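Local coordinates for uncharacterized protein (Bacteroides ovatus, PDB 4IRT), which is of unknown function but, as a putative neuraminidase with BNR-like repeats, may act on sialic acid-containing glycans, at residues A[28-33]-A[368-373]. Residues are numbered along the deposited sequence; the frame is centred on the assembly and turned at random.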
loop_
_atom_site.group_PDB
_atom_site.type_symbol
_atom_site.label_atom_id
_atom_site.label_comp_id
_atom_site.label_asym_id
_atom_site.label_seq_id
_atom_site.Cartn_x
_atom_site.Cartn_y
_atom_site.Cartn_z
ATOM N N LEU A 28 7.345 4.398 5.276
ATOM C CA LEU A 28 8.022 5.706 5.318
ATOM C C LEU A 28 6.940 6.787 5.410
ATOM O O LEU A 28 5.941 6.757 4.671
ATOM C CB LEU A 28 8.813 5.866 4.026
ATOM C CG LEU A 28 9.764 7.030 3.762
ATOM C CD1 LEU A 28 10.954 6.948 4.698
ATOM C CD2 LEU A 28 10.215 6.976 2.303
ATOM N N VAL A 29 7.122 7.726 6.335
ATOM C CA VAL A 29 6.098 8.706 6.580
ATOM C C VAL A 29 6.655 9.946 7.232
ATOM O O VAL A 29 7.410 9.863 8.205
ATOM C CB VAL A 29 4.929 8.123 7.390
ATOM C CG1 VAL A 29 5.374 7.660 8.766
ATOM C CG2 VAL A 29 3.839 9.169 7.546
ATOM N N THR A 30 6.280 11.086 6.672
ATOM C CA THR A 30 6.656 12.409 7.195
ATOM C C THR A 30 5.595 12.977 8.147
ATOM O O THR A 30 4.410 12.937 7.865
ATOM C CB THR A 30 6.891 13.405 6.028
ATOM O OG1 THR A 30 8.118 13.052 5.348
ATOM C CG2 THR A 30 7.000 14.862 6.523
ATOM N N HIS A 31 6.051 13.562 9.250
ATOM C CA HIS A 31 5.185 14.371 10.112
ATOM C C HIS A 31 5.956 15.664 10.337
ATOM O O HIS A 31 7.076 15.646 10.848
ATOM C CB HIS A 31 4.901 13.628 11.411
ATOM C CG HIS A 31 3.945 14.327 12.315
ATOM N ND1 HIS A 31 2.584 14.335 12.106
ATOM C CD2 HIS A 31 4.160 15.054 13.441
ATOM C CE1 HIS A 31 2.001 15.045 13.047
ATOM N NE2 HIS A 31 2.933 15.479 13.876
ATOM N N GLY A 32 5.401 16.769 9.868
ATOM C CA GLY A 32 6.108 18.058 9.966
ATOM C C GLY A 32 7.354 18.032 9.080
ATOM O O GLY A 32 7.270 17.719 7.883
ATOM N N ASP A 33 8.502 18.368 9.647
ATOM C CA ASP A 33 9.747 18.266 8.897
ATOM C C ASP A 33 10.599 17.044 9.261
ATOM O O ASP A 33 11.789 17.022 8.977
ATOM C CB ASP A 33 10.550 19.579 8.976
ATOM C CG ASP A 33 11.244 19.794 10.310
ATOM O OD1 ASP A 33 10.965 19.087 11.309
ATOM O OD2 ASP A 33 12.116 20.694 10.348
ATOM N N SER A 368 7.014 1.259 -2.028
ATOM C CA SER A 368 6.192 1.957 -1.043
ATOM C C SER A 368 6.800 3.369 -0.927
ATOM O O SER A 368 8.009 3.574 -1.190
ATOM C CB SER A 368 6.137 1.226 0.316
ATOM O OG SER A 368 7.429 0.935 0.819
ATOM N N HIS A 369 5.967 4.349 -0.611
ATOM C CA HIS A 369 6.390 5.758 -0.631
ATOM C C HIS A 369 5.803 6.558 0.518
ATOM O O HIS A 369 4.856 6.115 1.206
ATOM C CB HIS A 369 5.996 6.402 -1.980
ATOM C CG HIS A 369 4.550 6.829 -2.087
ATOM N ND1 HIS A 369 3.524 5.964 -2.384
ATOM C CD2 HIS A 369 3.988 8.060 -2.018
ATOM C CE1 HIS A 369 2.385 6.636 -2.467
ATOM N NE2 HIS A 369 2.636 7.911 -2.237
ATOM N N ASP A 370 6.353 7.747 0.708
ATOM C CA ASP A 370 5.982 8.616 1.803
ATOM C C ASP A 370 4.733 9.362 1.348
ATOM O O ASP A 370 4.791 10.453 0.745
ATOM C CB ASP A 370 7.128 9.533 2.165
ATOM C CG ASP A 370 6.873 10.355 3.398
ATOM O OD1 ASP A 370 5.697 10.600 3.748
ATOM O OD2 ASP A 370 7.887 10.752 4.022
ATOM N N THR A 371 3.592 8.745 1.628
ATOM C CA THR A 371 2.304 9.273 1.189
ATOM C C THR A 371 2.083 10.708 1.678
ATOM O O THR A 371 1.599 11.561 0.950
ATOM C CB THR A 371 1.133 8.415 1.688
ATOM O OG1 THR A 371 1.230 8.247 3.106
ATOM C CG2 THR A 371 1.123 7.051 1.023
ATOM N N GLU A 372 2.437 10.967 2.927
ATOM C CA GLU A 372 2.197 12.273 3.537
ATOM C C GLU A 372 3.091 13.390 2.986
ATOM O O GLU A 372 2.656 14.514 2.792
ATOM C CB GLU A 372 2.269 12.139 5.061
ATOM C CG GLU A 372 1.254 11.118 5.587
ATOM C CD GLU A 372 -0.158 11.303 5.005
ATOM O OE1 GLU A 372 -0.796 12.326 5.306
ATOM O OE2 GLU A 372 -0.616 10.439 4.229
ATOM N N LEU A 373 4.339 13.076 2.676
ATOM C CA LEU A 373 5.228 14.041 2.067
ATOM C C LEU A 373 4.749 14.445 0.684
ATOM O O LEU A 373 4.852 15.599 0.319
ATOM C CB LEU A 373 6.637 13.477 1.963
ATOM C CG LEU A 373 7.723 14.441 1.523
ATOM C CD1 LEU A 373 7.893 15.596 2.510
ATOM C CD2 LEU A 373 9.007 13.645 1.433
#
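With chi1 at -173°, Asp-370 swings its carboxylate away from its own backbone N and out to Thr-30, whose hydroxyl, turned back beside the backbone N (chi1 -71°), faces it. Both carboxylate oxygens are used on their syn sides: Thr-30 N gives its hydrogen to Asp-370 OD1 at 3.0 Å, and Thr-30 OG1 donates to Asp-370 OD2 at 2.7 Å. Asp-370 OD1 also accepts from Leu-373 N, an N-cap bond of 3.0 Å that arrives from the other face, 61° out of the carboxylate plane. Gln-35 NE2, on the next strand, adds a bond to OD2, so this buried group is held by four donors. The backbone joins in, with Asp-370 CA directing its hydrogen at Leu-28 O (3.4 Å). An alanine in place of Asp-370 would probably leave Thr-30 N and the first turn of the helix without their shared acceptor. Around this polar centre, Leu-28 CG packs on Asp-370 CB at 4.0 Å, and Val-29 CG2 lies alongside Glu-372 CG at 3.8 Å. The result is a helix N-cap that ties helix 371-377 to edge strand 28-31 of a four-stranded antiparallel blade, consistent with a beta-propeller fold.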